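Local coordinates for hypothetical protein TT1465 (Thermus thermophilus, PDB 1WEK) that is of unknown function but has a Rossmann-like fold of the SLOG superfamily, assembles as a hexamer and carries a glycine-rich loop that holds a phosphate ion in the crystal, at residues 92-97 / 112-117; 23-28 / 120-125; 137-142 / 171-176. All coordinates share one frame; numbering follows the deposited sequence.

Contact 1 (92-97 / 112-117); sequences GGVSVG and QTHALS
Two valines of segment 92-97 border the His114 side chain: Val94 CG1 lies at the ring edge, close to the ring plane and 4.0 Å from His114 CD2, while Val96 CG2 is oblique to the ring and 4.0 Å from His114 CB. The other flat group, the amide of Gln112, ends at Gly97, where NE2 comes to 3.3 Å from Gly97 CA. With its CG opposite the carbonyl carbon (chi1 -55°) and the chain extended beyond, Gln112 runs alongside strand 95-97. Gly97 has no side chain to stand in the way, and NE2 is hydrogen-bonded to Asn99.

Between these groups the backbones form a parallel ladder. His114 bridges Ser95 and Gly97: its N donates to Ser95 O (3.1 Å), and its O accepts from Gly97 N (3.0 Å) in a fairly straight bond of 161° at the hydrogen. Leu116 N then binds Gly97 O, also at 3.0 Å, so the bonding moves on two residues along each strand while the register stays the same. Thr113 packs its CB against Ser95 N at 3.4 Å. Ser95 OG turns to polar partners beyond the pair, Asn85 and Tyr111 O.

Val96 and His114 project from the same face of the sheet, where Val96 packs on Leu32 and Leu116 on Thr31, both of helix 17-34. On its other side 95-100 pairs with strand 71-74, which leaves 114-118 as the outermost strand within the chain. This is the parallel edge of a Rossmann-like alpha/beta sheet, here with no helix in the connection between the two strands.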
loop_
_atom_site.group_PDB
_atom_site.type_symbol
_atom_site.label_atom_id
_atom_site.label_comp_id
_atom_site.label_asym_id
_atom_site.label_seq_id
_atom_site.Cartn_x
_atom_site.Cartn_y
_atom_site.Cartn_z
ATOM N N GLY A 92 -24.132 9.271 30.474
ATOM C CA GLY A 92 -24.622 8.987 29.138
ATOM C C GLY A 92 -23.875 9.634 27.994
ATOM O O GLY A 92 -24.426 9.791 26.905
ATOM N N GLY A 93 -22.625 10.014 28.215
ATOM C CA GLY A 93 -21.883 10.634 27.131
ATOM C C GLY A 93 -20.970 9.663 26.405
ATOM O O GLY A 93 -20.784 8.520 26.835
ATOM N N VAL A 94 -20.421 10.111 25.283
ATOM C CA VAL A 94 -19.489 9.304 24.514
ATOM C C VAL A 94 -18.182 9.181 25.317
ATOM O O VAL A 94 -17.573 10.195 25.680
ATOM C CB VAL A 94 -19.161 9.979 23.174
ATOM C CG1 VAL A 94 -17.982 9.268 22.502
ATOM C CG2 VAL A 94 -20.395 9.973 22.275
ATOM N N SER A 95 -17.758 7.950 25.599
ATOM C CA SER A 95 -16.517 7.741 26.333
ATOM C C SER A 95 -15.568 6.887 25.497
ATOM O O SER A 95 -15.854 5.719 25.243
ATOM C CB SER A 95 -16.789 7.049 27.674
ATOM O OG SER A 95 -15.597 6.944 28.433
ATOM N N VAL A 96 -14.438 7.464 25.084
ATOM C CA VAL A 96 -13.462 6.744 24.270
ATOM C C VAL A 96 -12.169 6.382 25.005
ATOM O O VAL A 96 -11.629 7.156 25.811
ATOM C CB VAL A 96 -13.091 7.555 22.994
ATOM C CG1 VAL A 96 -12.097 6.767 22.143
ATOM C CG2 VAL A 96 -14.358 7.869 22.176
ATOM N N GLY A 97 -11.673 5.188 24.719
ATOM C CA GLY A 97 -10.442 4.743 25.335
ATOM C C GLY A 97 -9.473 4.348 24.242
ATOM O O GLY A 97 -9.831 3.590 23.340
ATOM N N GLN A 112 -16.019 2.482 28.553
ATOM C CA GLN A 112 -15.733 3.035 27.246
ATOM C C GLN A 112 -16.852 2.781 26.236
ATOM O O GLN A 112 -17.216 1.641 25.985
ATOM C CB GLN A 112 -14.416 2.452 26.732
ATOM C CG GLN A 112 -13.228 2.653 27.691
ATOM C CD GLN A 112 -11.978 1.897 27.247
ATOM O OE1 GLN A 112 -11.209 1.389 28.074
ATOM N NE2 GLN A 112 -11.768 1.823 25.939
ATOM N N THR A 113 -17.402 3.848 25.670
ATOM C CA THR A 113 -18.444 3.733 24.656
ATOM C C THR A 113 -17.804 3.280 23.342
ATOM O O THR A 113 -18.473 2.732 22.466
ATOM C CB THR A 113 -19.154 5.089 24.443
ATOM O OG1 THR A 113 -20.096 5.295 25.505
ATOM C CG2 THR A 113 -19.894 5.122 23.124
ATOM N N HIS A 114 -16.502 3.517 23.220
ATOM C CA HIS A 114 -15.731 3.144 22.040
ATOM C C HIS A 114 -14.322 2.814 22.514
ATOM O O HIS A 114 -13.629 3.678 23.048
ATOM C CB HIS A 114 -15.664 4.308 21.054
ATOM C CG HIS A 114 -16.986 4.679 20.454
ATOM N ND1 HIS A 114 -17.561 3.968 19.420
ATOM C CD2 HIS A 114 -17.841 5.688 20.740
ATOM C CE1 HIS A 114 -18.714 4.528 19.096
ATOM N NE2 HIS A 114 -18.908 5.571 19.882
ATOM N N ALA A 115 -13.905 1.568 22.320
ATOM C CA ALA A 115 -12.589 1.129 22.748
ATOM C C ALA A 115 -11.696 0.690 21.591
ATOM O O ALA A 115 -12.082 -0.118 20.747
ATOM C CB ALA A 115 -12.730 -0.006 23.749
ATOM N N LEU A 116 -10.494 1.242 21.555
ATOM C CA LEU A 116 -9.534 0.888 20.529
ATOM C C LEU A 116 -8.275 0.381 21.236
ATOM O O LEU A 116 -7.878 0.923 22.271
ATOM C CB LEU A 116 -9.210 2.118 19.679
ATOM C CG LEU A 116 -10.290 2.584 18.695
ATOM C CD1 LEU A 116 -9.977 3.972 18.167
ATOM C CD2 LEU A 116 -10.379 1.572 17.542
ATOM N N SER A 117 -7.671 -0.683 20.714
ATOM C CA SER A 117 -6.448 -1.201 21.315
ATOM C C SER A 117 -5.334 -1.022 20.308
ATOM O O SER A 117 -5.418 -1.484 19.172
ATOM C CB SER A 117 -6.589 -2.669 21.747
ATOM O OG SER A 117 -7.300 -3.428 20.798
#

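Contact 2 (23-28 / 120-125); sequences AEFVEG and YFFVRK
Segments 23-28 and 121-125 run nearly parallel as helices, 10.0 Å apart at closest approach and crossing at -20°, with Phe25 and Val123 facing each other at the centre. Val123 points at the other helix and fits between two of its side chains. CG1, anti to the backbone N, touches Phe25 CD2 at 3.8 Å and Glu24 CB at 3.9 Å. CG2 rises over one face of the Phe25 ring, 4.1 Å from the ring centroid and 14° off the normal, a CH-pi contact.

The far end of the same ring meets Phe122: Phe25 CZ sits at the edge of the Phe122 ring, 4.1 Å from CD1, with the two side chains crossing at roughly a right angle. Phe122 holds CG between its backbone N and carbonyl carbon (chi1 68°), which folds the ring back over Tyr120 CB and presents its CD1-CE1 edge to Phe25.

On the other flank the extended Glu24 reaches the start of the second helix. Its OE2 lies at the edge of the Tyr120 ring, 3.6 Å from CD1, and also meets Val123 CG2 at 3.8 Å. OE1 has a long, weak ion pair with Arg20. The Arg119 N-H satisfies this same oxygen of the buried Glu24 carboxylate, and the group's place beside the first turn of helix 121-130 may stabilise its charge a little further.

Leu118 of the edge strand touches both Glu24 and Val123, while Leu18 of the second subunit packs on Phe25 and Val126 of that subunit on Phe122. The pair is thus near-parallel helix packing on one face of a Rossmann-like sheet, continued by subunit contacts in the hexamer.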
loop_
_atom_site.group_PDB
_atom_site.type_symbol
_atom_site.label_atom_id
_atom_site.label_comp_id
_atom_site.label_asym_id
_atom_site.label_seq_id
_atom_site.Cartn_x
_atom_site.Cartn_y
_atom_site.Cartn_z
ATOM N N ALA A 23 -2.733 -0.124 9.808
ATOM C CA ALA A 23 -4.045 -0.644 10.168
ATOM C C ALA A 23 -4.589 0.115 11.376
ATOM O O ALA A 23 -5.771 0.440 11.429
ATOM C CB ALA A 23 -3.946 -2.142 10.485
ATOM N N GLU A 24 -3.717 0.403 12.339
ATOM C CA GLU A 24 -4.130 1.121 13.543
ATOM C C GLU A 24 -4.489 2.574 13.244
ATOM O O GLU A 24 -5.453 3.093 13.798
ATOM C CB GLU A 24 -3.045 1.024 14.623
ATOM C CG GLU A 24 -2.867 -0.391 15.175
ATOM C CD GLU A 24 -1.797 -0.489 16.258
ATOM O OE1 GLU A 24 -1.628 -1.587 16.839
ATOM O OE2 GLU A 24 -1.125 0.526 16.535
ATOM N N PHE A 25 -3.724 3.225 12.370
ATOM C CA PHE A 25 -4.005 4.606 11.979
ATOM C C PHE A 25 -5.343 4.648 11.241
ATOM O O PHE A 25 -6.232 5.431 11.575
ATOM C CB PHE A 25 -2.919 5.132 11.031
ATOM C CG PHE A 25 -1.767 5.796 11.723
ATOM C CD1 PHE A 25 -0.453 5.507 11.349
ATOM C CD2 PHE A 25 -1.990 6.723 12.745
ATOM C CE1 PHE A 25 0.626 6.133 11.982
ATOM C CE2 PHE A 25 -0.913 7.355 13.388
ATOM C CZ PHE A 25 0.390 7.063 13.009
ATOM N N VAL A 26 -5.473 3.797 10.227
ATOM C CA VAL A 26 -6.687 3.746 9.429
ATOM C C VAL A 26 -7.915 3.431 10.268
ATOM O O VAL A 26 -8.963 4.058 10.108
ATOM C CB VAL A 26 -6.560 2.709 8.284
ATOM C CG1 VAL A 26 -7.876 2.608 7.526
ATOM C CG2 VAL A 26 -5.466 3.144 7.317
ATOM N N GLU A 27 -7.789 2.457 11.158
ATOM C CA GLU A 27 -8.906 2.086 12.014
ATOM C C GLU A 27 -9.209 3.251 12.945
ATOM O O GLU A 27 -10.371 3.606 13.161
ATOM C CB GLU A 27 -8.567 0.846 12.837
ATOM C CG GLU A 27 -9.762 0.305 13.607
ATOM C CD GLU A 27 -9.392 -0.795 14.578
ATOM O OE1 GLU A 27 -10.270 -1.202 15.374
ATOM O OE2 GLU A 27 -8.225 -1.253 14.546
ATOM N N GLY A 28 -8.153 3.844 13.495
ATOM C CA GLY A 28 -8.328 4.976 14.383
ATOM C C GLY A 28 -9.045 6.129 13.694
ATOM O O GLY A 28 -9.953 6.733 14.275
ATOM N N TYR A 120 1.113 0.651 19.555
ATOM C CA TYR A 120 2.055 1.767 19.527
ATOM C C TYR A 120 1.682 3.091 20.160
ATOM O O TYR A 120 0.657 3.689 19.827
ATOM C CB TYR A 120 2.448 2.011 18.079
ATOM C CG TYR A 120 3.097 0.807 17.459
ATOM C CD1 TYR A 120 2.402 -0.012 16.556
ATOM C CD2 TYR A 120 4.412 0.472 17.783
ATOM C CE1 TYR A 120 3.014 -1.130 15.987
ATOM C CE2 TYR A 120 5.027 -0.645 17.223
ATOM C CZ TYR A 120 4.331 -1.432 16.323
ATOM O OH TYR A 120 4.992 -2.476 15.713
ATOM N N PHE A 121 2.537 3.563 21.064
ATOM C CA PHE A 121 2.302 4.839 21.728
ATOM C C PHE A 121 2.123 5.965 20.705
ATOM O O PHE A 121 1.198 6.770 20.826
ATOM C CB PHE A 121 3.462 5.197 22.671
ATOM C CG PHE A 121 3.331 4.618 24.061
ATOM C CD1 PHE A 121 4.131 3.559 24.471
ATOM C CD2 PHE A 121 2.401 5.127 24.953
ATOM C CE1 PHE A 121 4.006 3.018 25.744
ATOM C CE2 PHE A 121 2.270 4.590 26.236
ATOM C CZ PHE A 121 3.075 3.533 26.630
ATOM N N PHE A 122 2.996 6.024 19.696
ATOM C CA PHE A 122 2.882 7.096 18.714
ATOM C C PHE A 122 1.526 7.126 17.986
ATOM O O PHE A 122 0.959 8.198 17.796
ATOM C CB PHE A 122 4.070 7.085 17.726
ATOM C CG PHE A 122 4.111 5.906 16.784
ATOM C CD1 PHE A 122 3.366 5.906 15.610
ATOM C CD2 PHE A 122 4.958 4.829 17.033
ATOM C CE1 PHE A 122 3.470 4.852 14.692
ATOM C CE2 PHE A 122 5.068 3.777 16.128
ATOM C CZ PHE A 122 4.325 3.786 14.952
ATOM N N VAL A 123 0.986 5.976 17.597
ATOM C CA VAL A 123 -0.328 5.988 16.938
ATOM C C VAL A 123 -1.363 6.574 17.910
ATOM O O VAL A 123 -2.145 7.447 17.562
ATOM C CB VAL A 123 -0.792 4.575 16.534
ATOM C CG1 VAL A 123 -2.210 4.647 15.953
ATOM C CG2 VAL A 123 0.176 3.983 15.507
ATOM N N ARG A 124 -1.339 6.091 19.142
ATOM C CA ARG A 124 -2.254 6.559 20.173
ATOM C C ARG A 124 -2.145 8.078 20.398
ATOM O O ARG A 124 -3.167 8.765 20.536
ATOM C CB ARG A 124 -1.967 5.789 21.458
ATOM C CG ARG A 124 -2.601 6.352 22.688
ATOM C CD ARG A 124 -2.584 5.327 23.789
ATOM N NE ARG A 124 -1.926 5.817 24.985
ATOM C CZ ARG A 124 -2.222 5.406 26.211
ATOM N NH1 ARG A 124 -3.174 4.506 26.399
ATOM N NH2 ARG A 124 -1.546 5.875 27.245
ATOM N N LYS A 125 -0.915 8.599 20.413
ATOM C CA LYS A 125 -0.676 10.031 20.612
ATOM C C LYS A 125 -1.257 10.853 19.467
ATOM O O LYS A 125 -1.695 11.980 19.680
ATOM C CB LYS A 125 0.822 10.342 20.681
ATOM C CG LYS A 125 1.605 9.664 21.795
ATOM C CD LYS A 125 1.768 10.581 22.997
ATOM C CE LYS A 125 3.022 10.219 23.780
ATOM N NZ LYS A 125 4.228 10.282 22.901
#

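Contact 3 (137-142 / 171-176); sequences FLPGGF and GYWEGL. With PO4 (phosphate ion), chain G.
Tyr172 and Trp173, neighbours on one helix, reach the 137-142 loop through different first torsions: Tyr172 sends CG opposite its backbone N (chi1 -167°), onto Pro139, whereas Trp173 sets CG opposite its carbonyl carbon (chi1 -62°), which lets the indole reach Phe137 and Leu138. Pro139 CB stands almost exactly over the middle of the phenol ring, 3.3 Å from its centroid, in a close CH-pi contact, and Pro139 CG covers the Tyr172 CG end of the same face. Beyond the proline, Tyr172 OH donates to Gly140 O at 2.7 Å, approaching from 34° out of the carbonyl plane.

The indole edge packs against the earlier residues of the segment. Leu138 O sits at that edge, near the indole plane, 3.4 Å from Trp173 CZ2, which is also 3.9 Å from Phe137 CB; NE1 is satisfied by Leu168 O. From the second subunit, Phe182 meets the Tyr172 ring edge-to-face and Trp179 bonds Tyr172 O.

Gly141 occupies the N-cap position of helix 142-156, and its N-H binds a phosphate ion, probably from the crystallisation medium, Gly141 N to O1 2.6 Å. Gly143 N, Thr144 OG1 and Ala46 N complete the grip on the anion, in the glycine-rich PGGxGT motif known from this family. Because Gly140 C=O and Gly141 N-H belong to one peptide, the tyrosine holds the carbonyl end of the unit whose N-H holds the anion. That pairing should fix the peptide's rotation, and probably polarises it so that the N-H becomes a better donor to a bound negative charge.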
loop_
_atom_site.group_PDB
_atom_site.type_symbol
_atom_site.label_atom_id
_atom_site.label_comp_id
_atom_site.label_asym_id
_atom_site.label_seq_id
_atom_site.Cartn_x
_atom_site.Cartn_y
_atom_site.Cartn_z
ATOM N N PHE A 137 -5.088 17.982 31.725
ATOM C CA PHE A 137 -4.113 17.134 32.409
ATOM C C PHE A 137 -4.327 17.107 33.926
ATOM O O PHE A 137 -4.171 18.121 34.607
ATOM C CB PHE A 137 -2.699 17.594 32.046
ATOM C CG PHE A 137 -2.395 17.451 30.573
ATOM C CD1 PHE A 137 -2.782 18.434 29.671
ATOM C CD2 PHE A 137 -1.834 16.283 30.080
ATOM C CE1 PHE A 137 -2.626 18.254 28.292
ATOM C CE2 PHE A 137 -1.671 16.088 28.692
ATOM C CZ PHE A 137 -2.075 17.081 27.798
ATOM N N LEU A 138 -4.715 15.940 34.447
ATOM C CA LEU A 138 -4.928 15.788 35.886
ATOM C C LEU A 138 -3.655 15.200 36.495
ATOM O O LEU A 138 -2.781 14.730 35.765
ATOM C CB LEU A 138 -6.129 14.859 36.143
ATOM C CG LEU A 138 -7.508 15.430 35.791
ATOM C CD1 LEU A 138 -8.363 14.389 35.060
ATOM C CD2 LEU A 138 -8.193 15.889 37.063
ATOM N N PRO A 139 -3.497 15.271 37.832
ATOM C CA PRO A 139 -2.270 14.684 38.386
ATOM C C PRO A 139 -2.042 13.306 37.766
ATOM O O PRO A 139 -2.989 12.508 37.615
ATOM C CB PRO A 139 -2.575 14.604 39.875
ATOM C CG PRO A 139 -3.338 15.891 40.105
ATOM C CD PRO A 139 -4.258 15.986 38.876
ATOM N N GLY A 140 -0.794 13.058 37.385
ATOM C CA GLY A 140 -0.394 11.804 36.772
ATOM C C GLY A 140 1.118 11.637 36.927
ATOM O O GLY A 140 1.755 12.373 37.699
ATOM N N GLY A 141 1.685 10.674 36.205
ATOM C CA GLY A 141 3.112 10.404 36.282
ATOM C C GLY A 141 3.807 10.549 34.941
ATOM O O GLY A 141 3.570 11.521 34.234
ATOM N N PHE A 142 4.658 9.592 34.578
ATOM C CA PHE A 142 5.400 9.678 33.316
ATOM C C PHE A 142 4.521 9.738 32.077
ATOM O O PHE A 142 4.811 10.484 31.141
ATOM C CB PHE A 142 6.383 8.503 33.182
ATOM C CG PHE A 142 7.650 8.674 33.982
ATOM C CD1 PHE A 142 8.584 7.643 34.059
ATOM C CD2 PHE A 142 7.892 9.846 34.697
ATOM C CE1 PHE A 142 9.739 7.769 34.848
ATOM C CE2 PHE A 142 9.038 9.985 35.485
ATOM C CZ PHE A 142 9.963 8.940 35.562
ATOM N N GLY A 171 -1.273 22.929 43.061
ATOM C CA GLY A 171 -0.197 22.475 43.921
ATOM C C GLY A 171 0.549 21.269 43.391
ATOM O O GLY A 171 1.724 21.068 43.694
ATOM N N TYR A 172 -0.128 20.460 42.588
ATOM C CA TYR A 172 0.494 19.267 42.039
ATOM C C TYR A 172 1.489 19.598 40.923
ATOM O O TYR A 172 2.578 19.026 40.861
ATOM C CB TYR A 172 -0.576 18.321 41.505
ATOM C CG TYR A 172 -0.060 16.938 41.196
ATOM C CD1 TYR A 172 -0.095 15.934 42.154
ATOM C CD2 TYR A 172 0.475 16.637 39.941
ATOM C CE1 TYR A 172 0.382 14.657 41.869
ATOM C CE2 TYR A 172 0.955 15.372 39.649
ATOM C CZ TYR A 172 0.902 14.383 40.614
ATOM O OH TYR A 172 1.334 13.113 40.310
ATOM N N TRP A 173 1.118 20.529 40.052
ATOM C CA TRP A 173 1.964 20.923 38.929
ATOM C C TRP A 173 3.003 21.995 39.240
ATOM O O TRP A 173 3.905 22.258 38.433
ATOM C CB TRP A 173 1.075 21.420 37.796
ATOM C CG TRP A 173 0.164 20.378 37.305
ATOM C CD1 TRP A 173 -1.132 20.162 37.688
ATOM C CD2 TRP A 173 0.487 19.348 36.371
ATOM N NE1 TRP A 173 -1.634 19.058 37.045
ATOM C CE2 TRP A 173 -0.661 18.537 36.231
ATOM C CE3 TRP A 173 1.640 19.027 35.640
ATOM C CZ2 TRP A 173 -0.691 17.426 35.389
ATOM C CZ3 TRP A 173 1.613 17.927 34.805
ATOM C CH2 TRP A 173 0.452 17.136 34.684
ATOM N N GLU A 174 2.863 22.614 40.408
ATOM C CA GLU A 174 3.736 23.691 40.847
ATOM C C GLU A 174 5.199 23.488 40.504
ATOM O O GLU A 174 5.808 24.351 39.883
ATOM C CB GLU A 174 3.588 23.910 42.355
ATOM C CG GLU A 174 4.133 25.246 42.833
ATOM C CD GLU A 174 3.616 26.412 41.993
ATOM O OE1 GLU A 174 2.441 26.362 41.546
ATOM O OE2 GLU A 174 4.377 27.384 41.788
ATOM N N GLY A 175 5.763 22.358 40.910
ATOM C CA GLY A 175 7.161 22.100 40.603
ATOM C C GLY A 175 7.468 22.170 39.112
ATOM O O GLY A 175 8.425 22.824 38.707
ATOM N N LEU A 176 6.672 21.506 38.281
ATOM C CA LEU A 176 6.925 21.535 36.842
ATOM C C LEU A 176 6.818 22.961 36.263
ATOM O O LEU A 176 7.695 23.395 35.507
ATOM C CB LEU A 176 5.938 20.632 36.112
ATOM C CG LEU A 176 6.331 19.984 34.779
ATOM C CD1 LEU A 176 5.239 20.242 33.776
ATOM C CD2 LEU A 176 7.666 20.507 34.276
HETATM P P PO4 G . 0.792 7.787 34.071
HETATM O O1 PO4 G . 0.699 9.267 34.208
HETATM O O2 PO4 G . 0.108 7.133 35.219
HETATM O O3 PO4 G . 2.223 7.387 34.050
HETATM O O4 PO4 G . 0.138 7.364 32.805
#

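Contacts 1 and 2 are neighbours, with centres 16 Å apart, and contact 1 is nested inside the chain loop that contact 2 closes. They touch directly: Leu116 CD2 of the edge strand lies 3.5 Å from Glu27 OE1 of the 17-34 helix, and helix 121-130 follows strand 114-118 in the chain. Contact 3 lies across the chain's centre from both, its centre 25 Å from that of contact 1 and 26 Å from that of contact 2; the nearest atoms stay about 12 and 8 Å away. The phosphate ion belongs to contact 3, while contacts 2 and 3 both also meet the second subunit.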